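Local coordinates for probable branched-chain-amino-acid aminotransferase (Thermotoga maritima MSB8, PDB 3CSW), which probably catalyses the pyridoxal-5'-phosphate-dependent transfer of amino groups between leucine, isoleucine or valine and 2-oxoglutarate, at residues F34-Q39 with F103-E108; T82-A87 with V109-S114; L116-L121 with T240-V245; A232-L237 with P260-A265. All blocks are in the same frame, centred on the assembly; numbering follows the deposited sequence.

Contact 1 (F34-Q39 with F103-E108); sequences FEKSLQ and FPDSGE
The ring of Phe-103 meets the helix through its CD1/CE1 side, where CB of Ser-37 approaches obliquely to 3.9 Å from Phe-103 CD1; Leu-38 of the second subunit and Ala-41 also pack on this phenylalanine. Next to it, the pyrrolidine of Pro-104 presents its CG to the methylene chain of Lys-36, with Pro-104 CG and Lys-36 CG 3.6 Å apart as the two side chains slide past each other in opposite senses. The other flat group is the carboxylate of Asp-105, whose side chain and that of Lys-36 cross at about a right angle. Lys-36 leaves its backbone with CG anti to N (chi1 -176°) and then bends at chi2 (66°), which carries CE over Pro-104 CB and to 3.6 Å from Asp-105 OD2. Its NZ makes a long salt bridge of 4.0 Å with Asp-105 OD2 and donates to Gln-39 OE1 from above the amide plane. The partner loop is the turn of a beta hairpin joining strands 96-102 and 109-115, closed by the hydrogen bond from Phe-103 N to Glu-108 O, 2.9 Å. An alanine in place of Lys-36 is likely to uncover the Pro-104 ring and leave Asp-105 OD2 without this cation. Asp-105 OD1 has a salt bridge to Arg-157 of the second subunit. On the helix itself, Ser-37 OG turns back to donate to Phe-34 O at 2.7 Å, while its CB stays against Phe-103.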
# COMPACT_ATOMS: atom_id res chain seq x y z
N PHE A 34 -20.47 -1.42 -30.49
CA PHE A 34 -19.13 -0.88 -30.64
C PHE A 34 -18.80 0.13 -29.55
O PHE A 34 -17.71 0.09 -28.97
CB PHE A 34 -18.94 -0.25 -32.03
CG PHE A 34 -17.61 0.45 -32.21
CD1 PHE A 34 -16.43 -0.26 -32.20
CD2 PHE A 34 -17.55 1.81 -32.43
CE1 PHE A 34 -15.22 0.38 -32.37
CE2 PHE A 34 -16.35 2.45 -32.60
CZ PHE A 34 -15.17 1.74 -32.58
N GLU A 35 -19.71 1.07 -29.28
CA GLU A 35 -19.45 2.09 -28.27
C GLU A 35 -19.25 1.42 -26.90
O GLU A 35 -18.33 1.74 -26.17
CB GLU A 35 -20.56 3.14 -28.23
CG GLU A 35 -20.21 4.35 -27.35
CD GLU A 35 -21.32 5.38 -27.25
OE1 GLU A 35 -22.46 5.10 -27.67
OE2 GLU A 35 -21.03 6.50 -26.74
N LYS A 36 -20.10 0.45 -26.59
CA LYS A 36 -20.04 -0.29 -25.34
C LYS A 36 -18.79 -1.17 -25.20
O LYS A 36 -18.27 -1.35 -24.10
CB LYS A 36 -21.30 -1.15 -25.21
CG LYS A 36 -21.43 -1.93 -23.90
CD LYS A 36 -21.60 -1.00 -22.71
CE LYS A 36 -21.61 -1.76 -21.39
NZ LYS A 36 -21.76 -0.82 -20.23
N SER A 37 -18.32 -1.71 -26.31
CA SER A 37 -17.13 -2.57 -26.34
C SER A 37 -15.84 -1.80 -26.03
O SER A 37 -14.82 -2.42 -25.77
CB SER A 37 -17.01 -3.28 -27.71
OG SER A 37 -16.63 -2.39 -28.76
N LEU A 38 -15.89 -0.48 -26.07
CA LEU A 38 -14.77 0.39 -25.70
C LEU A 38 -14.47 0.28 -24.21
O LEU A 38 -13.37 0.58 -23.78
CB LEU A 38 -15.03 1.85 -26.10
CG LEU A 38 -15.24 2.15 -27.59
CD1 LEU A 38 -15.42 3.66 -27.83
CD2 LEU A 38 -14.11 1.61 -28.45
N GLN A 39 -15.45 -0.19 -23.44
CA GLN A 39 -15.26 -0.50 -22.02
C GLN A 39 -14.54 -1.83 -21.78
O GLN A 39 -14.19 -2.15 -20.64
CB GLN A 39 -16.61 -0.52 -21.29
CG GLN A 39 -17.33 0.82 -21.38
CD GLN A 39 -18.61 0.91 -20.55
OE1 GLN A 39 -19.66 1.25 -21.08
NE2 GLN A 39 -18.52 0.65 -19.25
N PHE A 103 -18.74 -10.15 -25.40
CA PHE A 103 -19.11 -8.74 -25.36
C PHE A 103 -20.14 -8.37 -24.32
O PHE A 103 -21.08 -9.14 -24.07
CB PHE A 103 -19.52 -8.23 -26.76
CG PHE A 103 -18.37 -8.15 -27.71
CD1 PHE A 103 -17.43 -7.15 -27.59
CD2 PHE A 103 -18.20 -9.13 -28.68
CE1 PHE A 103 -16.35 -7.11 -28.44
CE2 PHE A 103 -17.12 -9.08 -29.53
CZ PHE A 103 -16.19 -8.07 -29.41
N PRO A 104 -19.98 -7.15 -23.75
CA PRO A 104 -20.72 -6.63 -22.60
C PRO A 104 -22.20 -6.46 -22.88
O PRO A 104 -22.58 -5.90 -23.92
CB PRO A 104 -20.09 -5.26 -22.33
CG PRO A 104 -19.34 -4.89 -23.57
CD PRO A 104 -19.02 -6.15 -24.28
N ASP A 105 -23.00 -6.97 -21.94
CA ASP A 105 -24.46 -6.86 -21.96
C ASP A 105 -25.06 -7.78 -23.03
O ASP A 105 -25.86 -8.66 -22.71
CB ASP A 105 -24.90 -5.39 -22.12
CG ASP A 105 -24.33 -4.47 -21.02
OD1 ASP A 105 -23.40 -4.88 -20.28
OD2 ASP A 105 -24.81 -3.31 -20.90
N SER A 106 -24.65 -7.61 -24.29
CA SER A 106 -25.16 -8.44 -25.38
C SER A 106 -24.88 -9.95 -25.22
O SER A 106 -25.73 -10.76 -25.58
CB SER A 106 -24.64 -7.96 -26.74
OG SER A 106 -23.22 -8.00 -26.81
N GLY A 107 -23.72 -10.31 -24.69
CA GLY A 107 -23.32 -11.73 -24.60
C GLY A 107 -22.83 -12.33 -25.92
O GLY A 107 -22.52 -13.53 -25.98
N GLU A 108 -22.76 -11.50 -26.97
CA GLU A 108 -22.23 -11.86 -28.29
C GLU A 108 -20.82 -12.40 -28.18
O GLU A 108 -20.01 -11.85 -27.44
CB GLU A 108 -22.14 -10.59 -29.15
CG GLU A 108 -23.47 -9.94 -29.56
CD GLU A 108 -23.87 -10.24 -30.99
OE1 GLU A 108 -23.60 -11.37 -31.46
OE2 GLU A 108 -24.45 -9.35 -31.65

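Contact 2 (T82-A87 with V109-S114); sequences TKVLKA and VLFVFS
Val-84 sets its CG1 squarely over the ring of Phe-111, 3.7 Å from the ring centroid and only 9° off the normal, a textbook CH-pi contact. The branch gets there because CG1 lies anti to the backbone N (chi1 179°). Leu-85 completes the grip from another direction: its CD2 comes in at the edge of the same ring, near its plane and 3.8 Å from Phe-111 CE2. Phe-113, two residues on and on the same side of the strand, meets backbone instead. Its CZ lies 3.5 Å from Val-84 O and its CE2 equally close to Leu-85 O, so the ring probably turns C-H groups toward these helix carbonyls. Side-chain packing is looser here, with Val-84 CG1 4.4 Å from Phe-113 CZ. Beyond this seam, whose phenylalanines and Leu-85 are buried, Lys-83 is exposed to solvent. On the other face of the sheet, Leu-110 and Val-112 pack on Phe-34 and Phe-31 of the second subunit. The axes of 82-87 and 109-114 run 10.0 Å apart at -24°, in the helix-on-antiparallel-sheet layering of the small domain in class IV aminotransferases.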
# COMPACT_ATOMS: atom_id res chain seq x y z
N THR A 82 -16.96 -25.71 -28.41
CA THR A 82 -16.07 -26.69 -29.02
C THR A 82 -16.39 -26.88 -30.50
O THR A 82 -15.49 -27.09 -31.32
CB THR A 82 -16.12 -28.07 -28.31
OG1 THR A 82 -17.40 -28.70 -28.51
CG2 THR A 82 -15.88 -27.92 -26.84
N LYS A 83 -17.66 -26.77 -30.86
CA LYS A 83 -18.07 -26.94 -32.25
C LYS A 83 -17.49 -25.86 -33.16
O LYS A 83 -16.96 -26.18 -34.22
CB LYS A 83 -19.60 -27.02 -32.38
CG LYS A 83 -20.18 -28.35 -31.90
CD LYS A 83 -21.73 -28.45 -32.07
CE LYS A 83 -22.27 -29.82 -31.59
NZ LYS A 83 -23.60 -30.20 -32.15
N VAL A 84 -17.59 -24.60 -32.73
CA VAL A 84 -17.01 -23.49 -33.50
C VAL A 84 -15.48 -23.57 -33.53
O VAL A 84 -14.85 -23.32 -34.56
CB VAL A 84 -17.45 -22.09 -32.96
CG1 VAL A 84 -16.81 -20.97 -33.78
CG2 VAL A 84 -18.99 -21.95 -32.96
N LEU A 85 -14.87 -23.91 -32.39
CA LEU A 85 -13.41 -24.02 -32.31
C LEU A 85 -12.89 -25.03 -33.32
O LEU A 85 -11.95 -24.74 -34.05
CB LEU A 85 -12.94 -24.43 -30.90
CG LEU A 85 -13.07 -23.47 -29.73
CD1 LEU A 85 -12.58 -24.16 -28.43
CD2 LEU A 85 -12.29 -22.19 -30.00
N LYS A 86 -13.50 -26.22 -33.34
CA LYS A 86 -13.07 -27.32 -34.24
C LYS A 86 -13.33 -27.05 -35.73
O LYS A 86 -12.47 -27.35 -36.57
CB LYS A 86 -13.70 -28.66 -33.81
CG LYS A 86 -13.33 -29.04 -32.37
CD LYS A 86 -13.39 -30.50 -32.10
CE LYS A 86 -14.79 -31.03 -32.03
NZ LYS A 86 -14.71 -32.46 -31.64
N ALA A 87 -14.51 -26.51 -36.06
CA ALA A 87 -14.85 -26.15 -37.45
C ALA A 87 -13.88 -25.10 -37.98
O ALA A 87 -13.48 -25.16 -39.15
CB ALA A 87 -16.30 -25.64 -37.55
N VAL A 109 -20.50 -13.45 -28.94
CA VAL A 109 -19.15 -14.05 -28.95
C VAL A 109 -18.49 -13.89 -30.32
O VAL A 109 -19.14 -14.02 -31.36
CB VAL A 109 -19.20 -15.55 -28.55
CG1 VAL A 109 -17.80 -16.17 -28.53
CG2 VAL A 109 -19.84 -15.72 -27.17
N LEU A 110 -17.20 -13.56 -30.32
CA LEU A 110 -16.42 -13.43 -31.55
C LEU A 110 -15.19 -14.31 -31.45
O LEU A 110 -14.43 -14.19 -30.49
CB LEU A 110 -15.98 -11.99 -31.79
CG LEU A 110 -14.95 -11.67 -32.88
CD1 LEU A 110 -15.55 -11.89 -34.25
CD2 LEU A 110 -14.46 -10.24 -32.72
N PHE A 111 -14.99 -15.18 -32.44
CA PHE A 111 -13.80 -16.03 -32.50
C PHE A 111 -12.92 -15.49 -33.63
O PHE A 111 -13.45 -15.12 -34.68
CB PHE A 111 -14.14 -17.47 -32.83
CG PHE A 111 -15.01 -18.17 -31.80
CD1 PHE A 111 -16.38 -17.90 -31.72
CD2 PHE A 111 -14.48 -19.18 -31.00
CE1 PHE A 111 -17.20 -18.60 -30.82
CE2 PHE A 111 -15.30 -19.88 -30.10
CZ PHE A 111 -16.65 -19.58 -30.00
N VAL A 112 -11.61 -15.44 -33.41
CA VAL A 112 -10.67 -15.01 -34.44
C VAL A 112 -9.65 -16.13 -34.59
O VAL A 112 -9.00 -16.51 -33.62
CB VAL A 112 -9.96 -13.66 -34.10
CG1 VAL A 112 -9.13 -13.18 -35.28
CG2 VAL A 112 -10.96 -12.59 -33.70
N PHE A 113 -9.54 -16.69 -35.80
CA PHE A 113 -8.58 -17.76 -36.09
C PHE A 113 -7.47 -17.25 -37.01
O PHE A 113 -7.77 -16.66 -38.03
CB PHE A 113 -9.27 -18.92 -36.79
CG PHE A 113 -10.38 -19.57 -35.99
CD1 PHE A 113 -11.66 -19.05 -36.01
CD2 PHE A 113 -10.14 -20.74 -35.28
CE1 PHE A 113 -12.68 -19.66 -35.31
CE2 PHE A 113 -11.17 -21.36 -34.57
CZ PHE A 113 -12.44 -20.82 -34.59
N SER A 114 -6.21 -17.47 -36.64
CA SER A 114 -5.08 -17.09 -37.48
C SER A 114 -3.94 -18.08 -37.35
O SER A 114 -3.82 -18.77 -36.35
CB SER A 114 -4.59 -15.67 -37.14
OG SER A 114 -4.07 -15.59 -35.83

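Contact 3 (L116-L121 with T240-V245); sequences LNIPDL and TSAGVV. With PLP (pyridoxal-5'-phosphate), chain E.
Phosphate oxygen O3P of pyridoxal-5'-phosphate is gripped twice by one residue: Thr-240 OG1 donates to it at 2.8 Å and Thr-240 N at 3.1 Å, the amide bond being bent to 142°. The residues just beyond this threonine rest on the loop 116-121, mainly through apolar groups. Leu-116, with CG anti to its amide nitrogen (chi1 -178°), reaches forward so that CD1 lies 3.7 Å from Ser-241 CB. Ile-118 comes next, its CD1 bearing on Ala-242; the 3.3 Å between Ile-118 CD1 and Ala-242 CB is shorter than a normal carbon contact and, on an exposed side chain, may partly reflect the model. The same methyl lies near Ser-241 O, a carbonyl that also receives a weak hydrogen bond from Arg-47. Farther along, Leu-121 crosses Val-245 obliquely and places CD1 between its two branches, 3.6 Å from both Val-245 CG1 and CG2, with Tyr-163 touching both residues. Ser-241 N is hydrogen-bonded to an unidentified molecule, probably from the crystallisation liquor, though such molecules often mark pockets. Thr-204, Ile-203, Glu-176 and Arg-62 add further hydrogen bonds to the cofactor. The loop 116-121 leads from the small-domain sheet to strand 125-129, consistent with the interdomain connection of class IV aminotransferases, here packed behind the turn that carries Thr-240 to the cofactor phosphate.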
# COMPACT_ATOMS: atom_id res chain seq x y z
N LEU A 116 -0.78 -20.02 -36.39
CA LEU A 116 0.14 -19.94 -35.27
C LEU A 116 1.54 -20.05 -35.84
O LEU A 116 1.95 -21.12 -36.33
CB LEU A 116 -0.10 -21.07 -34.26
CG LEU A 116 0.78 -21.07 -33.00
CD1 LEU A 116 0.31 -20.01 -32.04
CD2 LEU A 116 0.77 -22.43 -32.33
N ASN A 117 2.26 -18.94 -35.83
CA ASN A 117 3.64 -18.93 -36.30
C ASN A 117 4.51 -18.74 -35.07
O ASN A 117 4.72 -17.62 -34.58
CB ASN A 117 3.86 -17.87 -37.39
CG ASN A 117 3.39 -18.36 -38.78
OD1 ASN A 117 3.67 -19.49 -39.18
ND2 ASN A 117 2.69 -17.49 -39.51
N ILE A 118 4.98 -19.88 -34.56
CA ILE A 118 5.72 -19.96 -33.32
C ILE A 118 7.21 -20.05 -33.64
O ILE A 118 7.63 -20.98 -34.34
CB ILE A 118 5.23 -21.19 -32.49
CG1 ILE A 118 5.75 -21.11 -31.06
CG2 ILE A 118 5.59 -22.53 -33.18
CD1 ILE A 118 5.27 -19.86 -30.32
N PRO A 119 8.01 -19.09 -33.13
CA PRO A 119 9.45 -19.06 -33.44
C PRO A 119 10.32 -20.03 -32.62
O PRO A 119 9.83 -20.66 -31.67
CB PRO A 119 9.83 -17.61 -33.13
CG PRO A 119 8.87 -17.19 -32.06
CD PRO A 119 7.61 -17.98 -32.25
N ASP A 120 11.59 -20.14 -33.00
CA ASP A 120 12.55 -20.99 -32.29
C ASP A 120 13.12 -20.22 -31.10
O ASP A 120 13.93 -19.30 -31.26
CB ASP A 120 13.69 -21.47 -33.21
CG ASP A 120 14.63 -22.48 -32.52
OD1 ASP A 120 14.17 -23.27 -31.66
OD2 ASP A 120 15.84 -22.49 -32.86
N LEU A 121 12.68 -20.62 -29.91
CA LEU A 121 13.07 -19.96 -28.69
C LEU A 121 14.07 -20.81 -27.90
O LEU A 121 14.24 -20.62 -26.71
CB LEU A 121 11.82 -19.65 -27.85
CG LEU A 121 10.67 -18.89 -28.55
CD1 LEU A 121 9.51 -18.71 -27.62
CD2 LEU A 121 11.10 -17.53 -29.10
N THR A 240 0.20 -19.70 -23.59
CA THR A 240 -0.49 -20.61 -24.50
C THR A 240 0.23 -20.89 -25.83
O THR A 240 0.43 -22.06 -26.21
CB THR A 240 -1.95 -20.11 -24.80
OG1 THR A 240 -2.80 -20.34 -23.66
CG2 THR A 240 -2.54 -20.85 -25.97
N SER A 241 0.62 -19.83 -26.54
CA SER A 241 1.10 -20.01 -27.91
C SER A 241 2.39 -20.78 -27.99
O SER A 241 2.51 -21.64 -28.86
CB SER A 241 1.19 -18.67 -28.67
OG SER A 241 2.04 -17.75 -28.01
N ALA A 242 3.31 -20.53 -27.07
CA ALA A 242 4.67 -21.03 -27.15
C ALA A 242 5.03 -22.12 -26.14
O ALA A 242 6.00 -22.82 -26.35
CB ALA A 242 5.66 -19.86 -27.05
N GLY A 243 4.27 -22.27 -25.06
CA GLY A 243 4.60 -23.27 -24.03
C GLY A 243 5.66 -22.75 -23.06
O GLY A 243 5.46 -21.70 -22.46
N VAL A 244 6.78 -23.46 -22.93
CA VAL A 244 7.89 -23.02 -22.06
C VAL A 244 8.88 -22.16 -22.86
O VAL A 244 9.35 -22.59 -23.90
CB VAL A 244 8.63 -24.20 -21.41
CG1 VAL A 244 9.91 -23.74 -20.67
CG2 VAL A 244 7.71 -24.96 -20.48
N VAL A 245 9.17 -20.96 -22.37
CA VAL A 245 10.04 -20.01 -23.04
C VAL A 245 11.21 -19.68 -22.11
O VAL A 245 11.04 -18.99 -21.10
CB VAL A 245 9.26 -18.73 -23.48
CG1 VAL A 245 10.17 -17.75 -24.22
CG2 VAL A 245 8.05 -19.11 -24.38
N1 PLP E . -0.55 -13.60 -17.50
C2 PLP E . -1.30 -12.69 -18.24
C2A PLP E . -1.38 -11.28 -17.74
C3 PLP E . -1.94 -13.11 -19.42
O3 PLP E . -2.62 -12.21 -20.22
C4 PLP E . -1.83 -14.46 -19.84
C4A PLP E . -2.45 -14.92 -21.13
O4A PLP E . -1.86 -14.73 -22.21
C5 PLP E . -1.06 -15.36 -19.08
C6 PLP E . -0.44 -14.92 -17.91
C5A PLP E . -0.71 -16.73 -19.60
O4P PLP E . -1.78 -17.64 -19.34
P PLP E . -2.03 -18.98 -20.23
O1P PLP E . -3.42 -19.57 -19.91
O2P PLP E . -0.97 -19.99 -19.92
O3P PLP E . -1.94 -18.52 -21.68

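Contact 4 (A232-L237 with P260-A265); sequences ADEMFL and PGPVTA
One face of strand 234-239 looks onto the first turn of helix 262-276, with the CA atoms of Glu-234 and Gly-261 5.9 Å apart and Gly-261 at the N-cap position. The strand enters through a classic beta bulge, in which Asp-233 and Glu-234 both face Val-185, and from there Glu-234 extends its carboxylate across the helix N terminus. Glu-234 OE2 accepts from Val-263 N at 3.1 Å on its syn lone pair, in a fairly straight bond (158°). Glu-234 OE1 takes two donors: Thr-264 N at 2.8 Å, on the syn side but 16° out of the carboxylate plane, and Thr-264 OG1 at 2.6 Å on the anti lone pair. Three bonds thus fix the carboxylate's rotation and occupy two amides of the first turn, whose partial positive charge probably favours the ionised acid. Exchanging Glu-234 for a leucine would probably leave those amides and the threonine hydroxyl without their acceptor. Gly-261 lets the carboxylate lie this close, since a CB there would run into Glu-234 CD. Phe-236, whose ring stacks with that of Phe-183, lies two residues along the strand and meets the same Thr-264. Its CG sits between the backbone N and carbonyl carbon (chi1 69°), which brings Phe-236 CD2 to 3.7 Å from Thr-264 OG1 and 4.0 Å from Thr-264 CG2.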
# COMPACT_ATOMS: atom_id res chain seq x y z
N ALA A 232 18.65 -16.13 -9.36
CA ALA A 232 18.18 -17.43 -9.80
C ALA A 232 19.22 -18.12 -10.68
O ALA A 232 19.99 -17.45 -11.38
CB ALA A 232 16.86 -17.25 -10.59
N ASP A 233 19.23 -19.45 -10.65
CA ASP A 233 20.03 -20.25 -11.60
C ASP A 233 19.40 -20.27 -13.00
O ASP A 233 20.13 -20.28 -14.00
CB ASP A 233 20.21 -21.69 -11.10
CG ASP A 233 20.88 -21.77 -9.76
OD1 ASP A 233 21.68 -20.88 -9.46
OD2 ASP A 233 20.60 -22.71 -8.98
N GLU A 234 18.07 -20.32 -13.07
CA GLU A 234 17.34 -20.34 -14.33
C GLU A 234 16.07 -19.51 -14.19
O GLU A 234 15.57 -19.35 -13.10
CB GLU A 234 16.91 -21.77 -14.75
CG GLU A 234 17.96 -22.86 -14.55
CD GLU A 234 17.51 -24.25 -15.01
OE1 GLU A 234 16.76 -24.35 -16.00
OE2 GLU A 234 17.94 -25.24 -14.39
N MSE A 235 15.56 -19.04 -15.32
CA MSE A 235 14.27 -18.37 -15.40
C MSE A 235 13.60 -18.72 -16.73
O MSE A 235 14.27 -18.93 -17.74
CB MSE A 235 14.47 -16.87 -15.24
CG MSE A 235 13.21 -16.00 -15.37
SE MSE A 235 13.58 -14.12 -15.13
CE MSE A 235 11.87 -13.49 -15.33
N PHE A 236 12.27 -18.84 -16.72
CA PHE A 236 11.49 -19.06 -17.95
C PHE A 236 10.06 -18.54 -17.81
O PHE A 236 9.58 -18.27 -16.69
CB PHE A 236 11.53 -20.54 -18.42
CG PHE A 236 10.79 -21.54 -17.52
CD1 PHE A 236 9.43 -21.76 -17.67
CD2 PHE A 236 11.49 -22.32 -16.60
CE1 PHE A 236 8.76 -22.69 -16.88
CE2 PHE A 236 10.83 -23.27 -15.81
CZ PHE A 236 9.45 -23.44 -15.95
N LEU A 237 9.41 -18.38 -18.96
CA LEU A 237 8.04 -17.93 -19.07
C LEU A 237 7.15 -19.04 -19.60
O LEU A 237 7.62 -19.95 -20.29
CB LEU A 237 7.93 -16.74 -20.03
CG LEU A 237 8.89 -15.57 -19.85
CD1 LEU A 237 8.73 -14.56 -21.00
CD2 LEU A 237 8.72 -14.92 -18.47
N PRO A 260 19.84 -23.21 -22.61
CA PRO A 260 19.00 -23.04 -21.43
C PRO A 260 19.45 -23.97 -20.32
O PRO A 260 20.03 -25.02 -20.59
CB PRO A 260 17.61 -23.45 -21.91
CG PRO A 260 17.66 -23.33 -23.36
CD PRO A 260 19.06 -23.60 -23.78
N GLY A 261 19.16 -23.60 -19.08
CA GLY A 261 19.55 -24.45 -17.97
C GLY A 261 18.84 -25.78 -18.04
O GLY A 261 17.84 -25.95 -18.77
N PRO A 262 19.32 -26.74 -17.26
CA PRO A 262 18.85 -28.14 -17.29
C PRO A 262 17.41 -28.41 -16.88
O PRO A 262 16.77 -29.30 -17.44
CB PRO A 262 19.83 -28.86 -16.36
CG PRO A 262 20.42 -27.79 -15.50
CD PRO A 262 20.40 -26.53 -16.27
N VAL A 263 16.90 -27.70 -15.87
CA VAL A 263 15.52 -27.90 -15.44
C VAL A 263 14.59 -27.37 -16.54
O VAL A 263 13.61 -28.04 -16.89
CB VAL A 263 15.22 -27.25 -14.05
CG1 VAL A 263 13.74 -27.32 -13.70
CG2 VAL A 263 16.06 -27.92 -12.96
N THR A 264 14.91 -26.20 -17.09
CA THR A 264 14.11 -25.57 -18.17
C THR A 264 14.08 -26.46 -19.40
O THR A 264 13.02 -26.61 -20.04
CB THR A 264 14.70 -24.22 -18.62
OG1 THR A 264 14.88 -23.36 -17.48
CG2 THR A 264 13.81 -23.53 -19.68
N ALA A 265 15.25 -27.02 -19.72
CA ALA A 265 15.43 -27.89 -20.88
C ALA A 265 14.61 -29.18 -20.77
O ALA A 265 14.00 -29.59 -21.74
CB ALA A 265 16.94 -28.20 -21.09

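Followed from the N terminus, the chain closes contact 1 when the hairpin turn 103-108 returns to helix 31-37. Contact 2 opens within that loop, at helix 78-89, and closes just after it, on strand 109-115, so the two cross; they touch where Phe-103 packs on Leu-110, and both tie elements to the small-domain sheet beside the second subunit. The chain then passes straight into 116-121, opening contact 3, which spans more than a hundred residues before the cofactor-binding turn and the start of strand 243-247 return. Contact 4 crosses it, opening at 232-237 and closing at 260-265; the two meet where strands 234-239 and 243-247 pair. Contacts 1 and 4 lie on opposite sides of the chain's centre.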